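Local coordinates for filamentation induced by cAMP protein Fic (Desulfovibrio alaskensis, PDB 4RGL) that belongs to the Fic/DOC family, pairing a largely helical Fic-type body with a small C-terminal domain of the helix-turn-helix class, at residues I50-A55 and A93-M98; N284-A289 and Q325-T330. All blocks are in the same frame, centred on the assembly; numbering follows the deposited sequence.

Interaction 1: I50-A55 and A93-M98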
loop_
_atom_site.group_PDB
_atom_site.type_symbol
_atom_site.label_atom_id
_atom_site.label_comp_id
_atom_site.label_asym_id
_atom_site.label_seq_id
_atom_site.Cartn_x
_atom_site.Cartn_y
_atom_site.Cartn_z
ATOM N N ILE A 50 -0.069 2.516 -3.850
ATOM C CA ILE A 50 -0.386 3.926 -4.093
ATOM C C ILE A 50 -1.064 4.536 -2.835
ATOM O O ILE A 50 -0.699 5.640 -2.420
ATOM C CB ILE A 50 -1.271 4.090 -5.366
ATOM C CG1 ILE A 50 -0.464 3.724 -6.646
ATOM C CG2 ILE A 50 -1.836 5.512 -5.462
ATOM C CD1 ILE A 50 -1.283 3.781 -7.988
ATOM N N ARG A 51 -1.995 3.772 -2.188
ATOM C CA ARG A 51 -2.658 4.208 -0.949
ATOM C C ARG A 51 -1.634 4.418 0.174
ATOM O O ARG A 51 -1.702 5.422 0.885
ATOM C CB ARG A 51 -3.722 3.191 -0.508
ATOM C CG ARG A 51 -4.965 3.181 -1.387
ATOM C CD ARG A 51 -5.971 2.157 -0.910
ATOM N NE ARG A 51 -6.468 2.470 0.430
ATOM C CZ ARG A 51 -7.114 1.604 1.201
ATOM N NH1 ARG A 51 -7.299 0.353 0.794
ATOM N NH2 ARG A 51 -7.536 1.965 2.405
ATOM N N THR A 52 -0.675 3.469 0.325
ATOM C CA THR A 52 0.406 3.571 1.316
ATOM C C THR A 52 1.230 4.867 1.090
ATOM O O THR A 52 1.447 5.637 2.031
ATOM C CB THR A 52 1.308 2.318 1.238
ATOM O OG1 THR A 52 0.589 1.197 1.745
ATOM C CG2 THR A 52 2.619 2.485 2.007
ATOM N N ILE A 53 1.652 5.107 -0.157
ATOM C CA ILE A 53 2.477 6.257 -0.503
ATOM C C ILE A 53 1.699 7.559 -0.270
ATOM O O ILE A 53 2.184 8.441 0.440
ATOM C CB ILE A 53 2.979 6.142 -1.971
ATOM C CG1 ILE A 53 3.953 4.935 -2.119
ATOM C CG2 ILE A 53 3.639 7.444 -2.429
ATOM C CD1 ILE A 53 4.171 4.479 -3.521
ATOM N N GLN A 54 0.476 7.660 -0.830
ATOM C CA GLN A 54 -0.335 8.864 -0.704
ATOM C C GLN A 54 -0.575 9.205 0.774
ATOM O O GLN A 54 -0.351 10.339 1.176
ATOM C CB GLN A 54 -1.672 8.701 -1.447
ATOM C CG GLN A 54 -2.512 9.988 -1.519
ATOM C CD GLN A 54 -3.210 10.303 -0.222
ATOM O OE1 GLN A 54 -3.760 9.426 0.445
ATOM N NE2 GLN A 54 -3.258 11.568 0.126
ATOM N N ALA A 55 -0.992 8.213 1.584
ATOM C CA ALA A 55 -1.284 8.444 3.001
ATOM C C ALA A 55 -0.012 8.809 3.782
ATOM O O ALA A 55 -0.017 9.791 4.522
ATOM C CB ALA A 55 -1.938 7.219 3.612
ATOM N N ALA A 93 9.710 4.917 -5.941
ATOM C CA ALA A 93 10.993 4.306 -6.251
ATOM C C ALA A 93 11.584 3.593 -5.019
ATOM O O ALA A 93 12.169 2.510 -5.150
ATOM C CB ALA A 93 11.959 5.360 -6.756
ATOM N N THR A 94 11.382 4.179 -3.818
ATOM C CA THR A 94 11.941 3.657 -2.571
ATOM C C THR A 94 11.229 2.352 -2.154
ATOM O O THR A 94 11.897 1.364 -1.841
ATOM C CB THR A 94 11.841 4.723 -1.464
ATOM O OG1 THR A 94 12.349 5.957 -1.966
ATOM C CG2 THR A 94 12.592 4.328 -0.205
ATOM N N TYR A 95 9.873 2.348 -2.159
ATOM C CA TYR A 95 9.097 1.165 -1.747
ATOM C C TYR A 95 9.311 -0.017 -2.710
ATOM O O TYR A 95 9.269 -1.169 -2.279
ATOM C CB TYR A 95 7.600 1.497 -1.648
ATOM C CG TYR A 95 7.212 2.166 -0.346
ATOM C CD1 TYR A 95 7.320 3.546 -0.188
ATOM C CD2 TYR A 95 6.688 1.428 0.713
ATOM C CE1 TYR A 95 6.962 4.170 1.009
ATOM C CE2 TYR A 95 6.308 2.042 1.910
ATOM C CZ TYR A 95 6.460 3.413 2.059
ATOM O OH TYR A 95 6.115 4.022 3.239
ATOM N N GLU A 96 9.568 0.265 -4.004
ATOM C CA GLU A 96 9.777 -0.802 -4.986
ATOM C C GLU A 96 11.148 -1.481 -4.792
ATOM O O GLU A 96 11.376 -2.557 -5.339
ATOM C CB GLU A 96 9.649 -0.263 -6.427
ATOM C CG GLU A 96 8.237 0.182 -6.797
ATOM C CD GLU A 96 7.160 -0.877 -6.641
ATOM O OE1 GLU A 96 7.296 -1.963 -7.251
ATOM O OE2 GLU A 96 6.139 -0.586 -5.975
ATOM N N ALA A 97 12.027 -0.886 -3.971
ATOM C CA ALA A 97 13.375 -1.423 -3.756
ATOM C C ALA A 97 13.508 -2.133 -2.374
ATOM O O ALA A 97 14.627 -2.427 -1.942
ATOM C CB ALA A 97 14.400 -0.304 -3.865
HETATM N N MSE A 98 12.365 -2.478 -1.732
HETATM C CA MSE A 98 12.378 -3.112 -0.402
HETATM C C MSE A 98 12.961 -4.511 -0.450
HETATM O O MSE A 98 13.526 -4.970 0.544
HETATM C CB MSE A 98 10.974 -3.167 0.191
HETATM C CG MSE A 98 10.399 -1.803 0.506
HETATM SE SE MSE A 98 8.742 -1.926 1.487
HETATM C CE MSE A 98 9.378 -2.276 3.009
#
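Ile-53, inside helix 42-59, and Tyr-95, near the C-terminal end of helix 82-95, mark the closest backbone approach of the two segments, their CA atoms 8.4 Å apart, a gap that side chains must bridge. Tyr-95 is the one residue of its segment to cross it, its long, flat ring spanning the distance and meeting two consecutive residues. Its CG lies beside the backbone N and anti to the carbonyl carbon (chi1 -82°), which sends the ring out toward helix 42-59. The methyl CG2 of Thr-52 approaches ring atom CE2 obliquely at 3.7 Å and lies 4.0 Å from the phenolic OH of Tyr-95. Nearer the root of the ring, CG1 of Ile-53 comes within 4.1 Å of CD1 of Tyr-95, isoleucine and ring lying alongside and pointing opposite ways. Threonine suits its place by having two unlike branches: CG2 serves the ring, while OG1 hydrogen-bonds Glu-214 of helix 214-219. Branched Ile-53 packs beside the ring and also touches Ile-73 of helix 66-74, and Tyr-95 rests on Leu-195 of helix 189-202, placing the contact inside a multi-helix core. Between the two segments themselves, cohesion is therefore apolar and dispersive, depending on shape and burial.

Interaction 2: N284-A289 and Q325-T330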
loop_
_atom_site.group_PDB
_atom_site.type_symbol
_atom_site.label_atom_id
_atom_site.label_comp_id
_atom_site.label_asym_id
_atom_site.label_seq_id
_atom_site.Cartn_x
_atom_site.Cartn_y
_atom_site.Cartn_z
ATOM N N ASN A 284 -22.853 -10.815 -38.587
ATOM C CA ASN A 284 -21.874 -10.524 -39.643
ATOM C C ASN A 284 -20.999 -9.307 -39.283
ATOM O O ASN A 284 -19.858 -9.214 -39.750
ATOM C CB ASN A 284 -22.576 -10.291 -40.976
ATOM C CG ASN A 284 -23.208 -11.536 -41.551
ATOM O OD1 ASN A 284 -24.413 -11.589 -41.800
ATOM N ND2 ASN A 284 -22.408 -12.581 -41.741
ATOM N N ASP A 285 -21.534 -8.370 -38.461
ATOM C CA ASP A 285 -20.766 -7.203 -37.998
ATOM C C ASP A 285 -19.700 -7.634 -36.996
ATOM O O ASP A 285 -18.578 -7.125 -37.033
ATOM C CB ASP A 285 -21.694 -6.147 -37.372
ATOM C CG ASP A 285 -22.632 -5.474 -38.363
ATOM O OD1 ASP A 285 -22.258 -5.361 -39.557
ATOM O OD2 ASP A 285 -23.680 -4.965 -37.928
ATOM N N LEU A 286 -20.042 -8.601 -36.117
ATOM C CA LEU A 286 -19.093 -9.164 -35.155
ATOM C C LEU A 286 -18.101 -10.088 -35.860
ATOM O O LEU A 286 -16.899 -10.029 -35.586
ATOM C CB LEU A 286 -19.840 -9.926 -34.051
ATOM C CG LEU A 286 -20.550 -9.063 -33.019
ATOM C CD1 LEU A 286 -21.502 -9.899 -32.174
ATOM C CD2 LEU A 286 -19.545 -8.327 -32.135
HETATM N N MSE A 287 -18.601 -10.907 -36.814
HETATM C CA MSE A 287 -17.771 -11.814 -37.612
HETATM C C MSE A 287 -16.606 -11.041 -38.295
HETATM O O MSE A 287 -15.451 -11.464 -38.209
HETATM C CB MSE A 287 -18.636 -12.521 -38.670
HETATM C CG MSE A 287 -18.067 -13.839 -39.136
HETATM SE SE MSE A 287 -18.812 -15.389 -38.178
HETATM C CE MSE A 287 -17.715 -16.713 -38.941
ATOM N N GLN A 288 -16.922 -9.875 -38.920
ATOM C CA GLN A 288 -15.927 -9.033 -39.599
ATOM C C GLN A 288 -14.952 -8.385 -38.594
ATOM O O GLN A 288 -13.749 -8.317 -38.863
ATOM C CB GLN A 288 -16.627 -7.942 -40.435
ATOM C CG GLN A 288 -15.675 -6.850 -40.931
ATOM C CD GLN A 288 -15.864 -6.535 -42.386
ATOM O OE1 GLN A 288 -16.932 -6.753 -42.970
ATOM N NE2 GLN A 288 -14.839 -5.978 -42.998
ATOM N N ALA A 289 -15.481 -7.879 -37.457
ATOM C CA ALA A 289 -14.677 -7.184 -36.447
ATOM C C ALA A 289 -13.699 -8.140 -35.736
ATOM O O ALA A 289 -12.555 -7.765 -35.474
ATOM C CB ALA A 289 -15.586 -6.521 -35.424
ATOM N N GLN A 325 -31.265 -9.803 -36.771
ATOM C CA GLN A 325 -30.863 -9.861 -35.364
ATOM C C GLN A 325 -29.568 -9.072 -35.123
ATOM O O GLN A 325 -28.579 -9.266 -35.837
ATOM C CB GLN A 325 -30.682 -11.331 -34.913
ATOM C CG GLN A 325 -30.415 -11.500 -33.409
ATOM C CD GLN A 325 -31.630 -11.166 -32.577
ATOM O OE1 GLN A 325 -31.810 -10.034 -32.118
ATOM N NE2 GLN A 325 -32.490 -12.150 -32.366
ATOM N N ARG A 326 -29.583 -8.176 -34.115
ATOM C CA ARG A 326 -28.404 -7.397 -33.717
ATOM C C ARG A 326 -28.195 -7.527 -32.200
ATOM O O ARG A 326 -29.049 -8.096 -31.515
ATOM C CB ARG A 326 -28.552 -5.920 -34.138
ATOM C CG ARG A 326 -28.863 -5.748 -35.637
ATOM C CD ARG A 326 -28.849 -4.300 -36.066
ATOM N NE ARG A 326 -27.493 -3.761 -36.102
ATOM C CZ ARG A 326 -26.720 -3.768 -37.185
ATOM N NH1 ARG A 326 -27.175 -4.267 -38.331
ATOM N NH2 ARG A 326 -25.496 -3.262 -37.137
ATOM N N TYR A 327 -27.025 -7.082 -31.680
ATOM C CA TYR A 327 -26.688 -7.307 -30.269
ATOM C C TYR A 327 -26.152 -6.021 -29.587
ATOM O O TYR A 327 -25.286 -5.337 -30.139
ATOM C CB TYR A 327 -25.651 -8.444 -30.142
ATOM C CG TYR A 327 -26.118 -9.752 -30.751
ATOM C CD1 TYR A 327 -26.883 -10.651 -30.015
ATOM C CD2 TYR A 327 -25.833 -10.069 -32.076
ATOM C CE1 TYR A 327 -27.351 -11.837 -30.582
ATOM C CE2 TYR A 327 -26.303 -11.246 -32.657
ATOM C CZ TYR A 327 -27.057 -12.132 -31.904
ATOM O OH TYR A 327 -27.514 -13.298 -32.468
ATOM N N ARG A 328 -26.655 -5.727 -28.357
ATOM C CA ARG A 328 -26.241 -4.554 -27.555
ATOM C C ARG A 328 -25.852 -4.988 -26.117
ATOM O O ARG A 328 -26.431 -5.936 -25.583
ATOM C CB ARG A 328 -27.367 -3.488 -27.520
ATOM C CG ARG A 328 -28.748 -4.052 -27.162
ATOM C CD ARG A 328 -29.844 -3.022 -27.348
ATOM N NE ARG A 328 -31.174 -3.634 -27.318
ATOM C CZ ARG A 328 -31.924 -3.725 -26.225
ATOM N NH1 ARG A 328 -31.499 -3.212 -25.078
ATOM N NH2 ARG A 328 -33.116 -4.305 -26.277
ATOM N N LEU A 329 -24.823 -4.327 -25.526
ATOM C CA LEU A 329 -24.299 -4.704 -24.197
ATOM C C LEU A 329 -25.298 -4.372 -23.059
ATOM O O LEU A 329 -26.140 -3.480 -23.206
ATOM C CB LEU A 329 -22.950 -3.995 -23.923
ATOM C CG LEU A 329 -21.738 -4.492 -24.739
ATOM C CD1 LEU A 329 -20.539 -3.611 -24.514
ATOM C CD2 LEU A 329 -21.393 -5.928 -24.394
ATOM N N THR A 330 -25.171 -5.088 -21.912
ATOM C CA THR A 330 -25.994 -4.859 -20.714
ATOM C C THR A 330 -25.111 -4.305 -19.572
ATOM O O THR A 330 -24.755 -3.124 -19.582
ATOM C CB THR A 330 -26.714 -6.165 -20.292
ATOM O OG1 THR A 330 -25.748 -7.215 -20.166
ATOM C CG2 THR A 330 -27.786 -6.573 -21.265
#
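Asp-285 and Arg-326 contribute the polar half of this contact, joining helix 283-290 to strand 326-329 by a salt bridge. Carboxylate oxygen OD2 of Asp-285 lies 2.6 Å from NH2 of Arg-326, whereas NH1 of Arg-326 stays 3.6 Å from the same oxygen. One oxygen and one nitrogen thus carry the pairing, and the carboxylate and guanidinium planes, turned 56° apart, do not form the flat two-pronged arrangement. The long arginine chain suits this role: it leaves the backbone beside the N and bends at chi3 (72°), which brings its charged end round toward the helix. The short aspartate keeps its carboxylate close to the helix, where OD2 also accepts a hydrogen bond from the backbone N of Ser-282. NH2 of Arg-326 in turn donates one to the carbonyl oxygen of Glu-280.

Leu-286, the next residue on the helix, supplies the apolar half. Its CD1 reaches obliquely to CD2 of the Tyr-327 ring at 4.3 Å, a loose touch within a larger core: Leu-286 also packs on Phe-298, and Tyr-327 on Leu-303, both from helix 295-308. A branched aliphatic chain and a broad ring are well matched for filling such a core. The chemistry is consequently layered, a partly exposed ion pair next to buried hydrocarbon, so that charge and apolar packing together hold helix to sheet in this domain of the helix-turn-helix class.

Both segments of interaction 1 precede those of interaction 2 in the sequence, and the two contacts share no helix, strand or sheet. Their centres are 44 Å apart and their nearest atoms about 26 Å, without touching. The centre of interaction 1, which joins helices 42-59 and 82-95, is about 7 Å from the centre of the chain. That of interaction 2 is about 41 Å from the same point, in the C-terminal domain, where helix 283-290 meets the central strand of the three-stranded antiparallel sheet 281-282, 326-329 and 312-314. Each therefore belongs to its own compact unit, one all-helical in its surroundings and one mixed, consistent with two separate packing units, each with its own core.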